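Local coordinates for uncharacterized protein (Photobacterium profundum, PDB 3R87) that is a thioesterase of the 4-hydroxybenzoyl-CoA thioesterase family and probably hydrolyses acyl thioesters, at residues Ser81-Arg93 and Leu121-Met133. Numbering follows the deposited sequence.
Sequences SFTLDGKYKTLWR and LQPVPADILASMM
M132 lies over the ring of F82, where the C-terminal helix 126-133 of this hot-dog fold packs against the β-hairpin of strands 81-85 and 89-93. M132 CB comes first, 3.8 Å from F82 CZ. CG steps back from the ring and meets none of its atoms closely. M132 SD stands above the face, 5.2 Å from the F82 ring centroid, in a distant Met-aromatic contact. The chain then bends at chi3 (59°), which brings CE down onto the ring. M132 CE sits 3.7 Å from the F82 centroid and 14° off the ring normal, a CH-pi contact. M132 CE also lies 4.0 Å from W92 CZ2 and meets CG2 of T90 tip to tip. The methyl is thus held among side chains from both hairpin strands. M133 CG lies at the edge of the F82 ring, near its plane. Both F82 and W92 also touch V40 of helix 28-41. D127, on helix 126-133 but away from the hairpin, is a magnesium ligand seen in this protein. No metal is bound to this chain, and the D127 carboxylate forms a salt bridge with K45 of helix 43-53.

At the hairpin turn, Y88 lies alongside P123, with Y88 CE1 3.8 Å from P123 CD. Y88 OH accepts a bond of 2.8 Å from K87 NZ. A water lies near both Y88 O and Q122 O, but has more acceptors in reach than protons. Another water donates to K87 O and V124 O. V124 N also donates to K87 O directly, at 2.9 Å with an N-H...O angle of 156°.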
loop_
_atom_site.group_PDB
_atom_site.type_symbol
_atom_site.label_atom_id
_atom_site.label_comp_id
_atom_site.label_asym_id
_atom_site.label_seq_id
_atom_site.Cartn_x
_atom_site.Cartn_y
_atom_site.Cartn_z
ATOM N N SER A 81 16.032 17.398 -6.341
ATOM C CA SER A 81 16.333 18.418 -7.316
ATOM C C SER A 81 15.875 17.953 -8.689
ATOM O O SER A 81 15.635 16.758 -8.906
ATOM C CB SER A 81 17.831 18.782 -7.339
ATOM O OG SER A 81 18.554 17.660 -7.744
ATOM N N PHE A 82 15.721 18.879 -9.628
ATOM C CA PHE A 82 15.308 18.578 -10.991
ATOM C C PHE A 82 16.129 19.302 -11.970
ATOM O O PHE A 82 16.701 20.381 -11.693
ATOM C CB PHE A 82 13.777 18.866 -11.271
ATOM C CG PHE A 82 13.419 20.299 -11.196
ATOM C CD1 PHE A 82 12.950 20.937 -10.006
ATOM C CD2 PHE A 82 13.534 21.100 -12.362
ATOM C CE1 PHE A 82 12.632 22.275 -9.975
ATOM C CE2 PHE A 82 13.239 22.458 -12.269
ATOM C CZ PHE A 82 12.741 23.058 -11.071
ATOM N N THR A 83 16.199 18.737 -13.172
ATOM C CA THR A 83 16.780 19.410 -14.317
ATOM C C THR A 83 15.883 19.076 -15.513
ATOM O O THR A 83 15.362 18.017 -15.677
ATOM C CB THR A 83 18.175 18.878 -14.586
ATOM O OG1 THR A 83 18.132 17.698 -15.264
ATOM C CG2 THR A 83 18.938 18.471 -13.315
ATOM N N LEU A 84 15.705 20.042 -16.345
ATOM C CA LEU A 84 14.897 19.875 -17.570
ATOM C C LEU A 84 15.785 19.249 -18.627
ATOM O O LEU A 84 16.939 19.659 -18.773
ATOM C CB LEU A 84 14.301 21.228 -18.021
ATOM C CG LEU A 84 13.737 22.014 -16.795
ATOM C CD1 LEU A 84 13.391 23.505 -16.988
ATOM C CD2 LEU A 84 12.488 21.175 -16.277
ATOM N N ASP A 85 15.285 18.342 -19.442
ATOM C CA ASP A 85 16.105 17.716 -20.451
ATOM C C ASP A 85 15.282 17.790 -21.775
ATOM O O ASP A 85 14.641 16.832 -22.162
ATOM C CB ASP A 85 16.358 16.272 -19.986
ATOM C CG ASP A 85 17.154 15.446 -20.990
ATOM O OD1 ASP A 85 17.011 14.170 -21.002
ATOM O OD2 ASP A 85 17.934 16.052 -21.739
ATOM N N GLY A 86 15.237 18.962 -22.418
ATOM C CA GLY A 86 14.292 19.213 -23.505
ATOM C C GLY A 86 12.885 19.569 -23.055
ATOM O O GLY A 86 12.572 19.628 -21.816
ATOM N N LYS A 87 11.981 19.625 -24.036
ATOM C CA LYS A 87 10.531 19.944 -23.836
ATOM C C LYS A 87 9.662 18.845 -23.205
ATOM O O LYS A 87 8.579 19.184 -22.642
ATOM C CB LYS A 87 9.943 20.302 -25.240
ATOM C CG LYS A 87 8.468 20.814 -25.317
ATOM C CD LYS A 87 8.142 21.504 -26.725
ATOM C CE LYS A 87 7.973 20.713 -28.028
ATOM N NZ LYS A 87 6.591 20.194 -28.455
ATOM N N TYR A 88 10.097 17.579 -23.261
ATOM C CA TYR A 88 9.309 16.432 -22.872
ATOM C C TYR A 88 9.707 15.816 -21.562
ATOM O O TYR A 88 8.810 15.421 -20.805
ATOM C CB TYR A 88 9.270 15.334 -23.962
ATOM C CG TYR A 88 8.640 15.848 -25.237
ATOM C CD1 TYR A 88 7.231 15.807 -25.425
ATOM C CD2 TYR A 88 9.435 16.456 -26.209
ATOM C CE1 TYR A 88 6.646 16.327 -26.583
ATOM C CE2 TYR A 88 8.878 16.998 -27.420
ATOM C CZ TYR A 88 7.476 16.921 -27.585
ATOM O OH TYR A 88 6.864 17.419 -28.737
ATOM N N LYS A 89 11.013 15.765 -21.252
ATOM C CA LYS A 89 11.572 15.006 -20.136
ATOM C C LYS A 89 11.928 15.971 -18.990
ATOM O O LYS A 89 12.413 17.119 -19.202
ATOM C CB LYS A 89 12.895 14.389 -20.567
ATOM C CG LYS A 89 12.786 13.566 -21.840
ATOM C CD LYS A 89 14.034 12.736 -22.051
ATOM C CE LYS A 89 14.044 11.542 -21.100
ATOM N NZ LYS A 89 14.996 10.450 -21.471
ATOM N N THR A 90 11.787 15.445 -17.782
ATOM C CA THR A 90 12.290 16.073 -16.579
ATOM C C THR A 90 13.085 15.016 -15.835
ATOM O O THR A 90 12.608 13.894 -15.641
ATOM C CB THR A 90 11.166 16.670 -15.710
ATOM O OG1 THR A 90 10.414 17.591 -16.472
ATOM C CG2 THR A 90 11.807 17.515 -14.587
ATOM N N LEU A 91 14.329 15.352 -15.413
ATOM C CA LEU A 91 15.143 14.488 -14.638
ATOM C C LEU A 91 15.119 14.892 -13.186
ATOM O O LEU A 91 15.288 16.093 -12.885
ATOM C CB LEU A 91 16.605 14.521 -15.177
ATOM C CG LEU A 91 16.705 14.431 -16.644
ATOM C CD1 LEU A 91 18.174 14.562 -17.040
ATOM C CD2 LEU A 91 16.051 13.106 -17.134
ATOM N N TRP A 92 14.906 13.968 -12.302
ATOM C CA TRP A 92 14.836 14.214 -10.881
ATOM C C TRP A 92 15.912 13.418 -10.185
ATOM O O TRP A 92 16.104 12.218 -10.479
ATOM C CB TRP A 92 13.473 13.842 -10.336
ATOM C CG TRP A 92 12.310 14.536 -10.951
ATOM C CD1 TRP A 92 11.637 14.204 -12.081
ATOM C CD2 TRP A 92 11.634 15.700 -10.432
ATOM N NE1 TRP A 92 10.609 15.082 -12.280
ATOM C CE2 TRP A 92 10.564 16.006 -11.286
ATOM C CE3 TRP A 92 11.797 16.475 -9.262
ATOM C CZ2 TRP A 92 9.653 17.058 -11.033
ATOM C CZ3 TRP A 92 10.918 17.507 -9.014
ATOM C CH2 TRP A 92 9.895 17.805 -9.904
ATOM N N ARG A 93 16.618 14.030 -9.241
ATOM C CA ARG A 93 17.484 13.357 -8.310
ATOM C C ARG A 93 16.792 13.410 -6.963
ATOM O O ARG A 93 16.494 14.513 -6.482
ATOM C CB ARG A 93 18.863 14.027 -8.245
ATOM C CG ARG A 93 19.761 13.458 -7.173
ATOM C CD ARG A 93 20.208 12.068 -7.511
ATOM N NE ARG A 93 21.243 11.617 -6.598
ATOM C CZ ARG A 93 22.259 10.850 -6.958
ATOM N NH1 ARG A 93 22.323 10.243 -8.168
ATOM N NH2 ARG A 93 23.167 10.603 -6.033
ATOM N N LEU A 121 2.859 11.456 -25.463
ATOM C CA LEU A 121 3.787 12.371 -24.815
ATOM C C LEU A 121 3.446 13.783 -25.163
ATOM O O LEU A 121 3.145 14.104 -26.324
ATOM C CB LEU A 121 5.252 12.151 -25.252
ATOM C CG LEU A 121 5.952 10.856 -24.889
ATOM C CD1 LEU A 121 7.317 10.859 -25.689
ATOM C CD2 LEU A 121 6.172 10.772 -23.390
ATOM N N GLN A 122 3.525 14.644 -24.166
ATOM C CA GLN A 122 3.173 16.045 -24.362
ATOM C C GLN A 122 4.335 16.849 -23.769
ATOM O O GLN A 122 5.002 16.440 -22.787
ATOM C CB GLN A 122 1.905 16.472 -23.591
ATOM C CG GLN A 122 0.680 15.639 -24.041
ATOM C CD GLN A 122 0.256 15.871 -25.486
ATOM O OE1 GLN A 122 -0.273 14.922 -26.170
ATOM N NE2 GLN A 122 0.467 17.079 -25.961
ATOM N N PRO A 123 4.556 18.057 -24.239
ATOM C CA PRO A 123 5.600 18.956 -23.595
ATOM C C PRO A 123 5.146 19.298 -22.103
ATOM O O PRO A 123 3.951 19.391 -21.843
ATOM C CB PRO A 123 5.530 20.239 -24.451
ATOM C CG PRO A 123 5.034 19.702 -25.767
ATOM C CD PRO A 123 3.923 18.709 -25.412
ATOM N N VAL A 124 6.090 19.537 -21.203
ATOM C CA VAL A 124 5.725 19.978 -19.819
ATOM C C VAL A 124 5.044 21.340 -19.926
ATOM O O VAL A 124 5.601 22.254 -20.500
ATOM C CB VAL A 124 6.885 20.157 -18.835
ATOM C CG1 VAL A 124 6.393 20.585 -17.437
ATOM C CG2 VAL A 124 7.761 18.908 -18.744
ATOM N N PRO A 125 3.804 21.506 -19.405
ATOM C CA PRO A 125 3.134 22.819 -19.541
ATOM C C PRO A 125 3.932 23.922 -18.898
ATOM O O PRO A 125 4.498 23.778 -17.813
ATOM C CB PRO A 125 1.798 22.559 -18.843
ATOM C CG PRO A 125 1.551 21.081 -18.977
ATOM C CD PRO A 125 2.939 20.460 -18.794
ATOM N N ALA A 126 3.925 25.121 -19.519
ATOM C CA ALA A 126 4.637 26.261 -18.958
ATOM C C ALA A 126 4.192 26.599 -17.534
ATOM O O ALA A 126 5.002 26.998 -16.720
ATOM C CB ALA A 126 4.384 27.534 -19.815
ATOM N N ASP A 127 2.922 26.440 -17.229
ATOM C CA ASP A 127 2.493 26.773 -15.872
ATOM C C ASP A 127 3.033 25.834 -14.828
ATOM O O ASP A 127 3.312 26.269 -13.689
ATOM C CB ASP A 127 1.017 26.664 -15.784
ATOM C CG ASP A 127 0.477 27.271 -14.472
ATOM O OD1 ASP A 127 0.812 28.413 -14.035
ATOM O OD2 ASP A 127 -0.306 26.547 -13.840
ATOM N N ILE A 128 3.248 24.572 -15.211
ATOM C CA ILE A 128 3.906 23.614 -14.321
ATOM C C ILE A 128 5.345 24.003 -14.144
ATOM O O ILE A 128 5.866 24.036 -13.030
ATOM C CB ILE A 128 3.729 22.189 -14.831
ATOM C CG1 ILE A 128 2.263 21.755 -14.797
ATOM C CG2 ILE A 128 4.634 21.242 -14.067
ATOM C CD1 ILE A 128 1.675 21.609 -13.413
ATOM N N LEU A 129 6.034 24.303 -15.291
ATOM C CA LEU A 129 7.440 24.700 -15.160
ATOM C C LEU A 129 7.563 25.987 -14.319
ATOM O O LEU A 129 8.458 26.080 -13.500
ATOM C CB LEU A 129 8.052 24.947 -16.554
ATOM C CG LEU A 129 8.166 23.734 -17.510
ATOM C CD1 LEU A 129 8.543 24.174 -18.974
ATOM C CD2 LEU A 129 9.154 22.777 -16.888
ATOM N N ALA A 130 6.646 26.896 -14.489
ATOM C CA ALA A 130 6.689 28.141 -13.680
ATOM C C ALA A 130 6.589 27.830 -12.209
ATOM O O ALA A 130 7.297 28.414 -11.402
ATOM C CB ALA A 130 5.569 29.050 -14.114
ATOM N N SER A 131 5.655 26.920 -11.884
ATOM C CA SER A 131 5.420 26.566 -10.514
ATOM C C SER A 131 6.692 25.930 -9.942
ATOM O O SER A 131 7.067 26.121 -8.796
ATOM C CB SER A 131 4.163 25.716 -10.375
ATOM O OG SER A 131 3.837 25.498 -9.075
ATOM N N MET A 132 7.249 25.001 -10.726
ATOM C CA MET A 132 8.460 24.297 -10.301
ATOM C C MET A 132 9.585 25.232 -10.036
ATOM O O MET A 132 10.351 25.008 -9.079
ATOM C CB MET A 132 8.928 23.318 -11.386
ATOM C CG MET A 132 7.999 22.097 -11.525
ATOM S SD MET A 132 8.276 21.117 -12.995
ATOM C CE MET A 132 10.000 20.614 -12.816
ATOM N N MET A 133 9.748 26.283 -10.832
ATOM C CA MET A 133 10.846 27.202 -10.670
ATOM C C MET A 133 10.472 28.388 -9.741
ATOM O O MET A 133 11.311 29.244 -9.429
ATOM C CB MET A 133 11.269 27.695 -12.049
ATOM C CG MET A 133 12.125 26.586 -12.783
ATOM S SD MET A 133 12.038 27.207 -14.439
ATOM C CE MET A 133 13.551 28.117 -14.260
HETATM O O HOH W 1 8.008 22.009 -21.987
HETATM O O HOH W 2 6.496 14.312 -21.972
#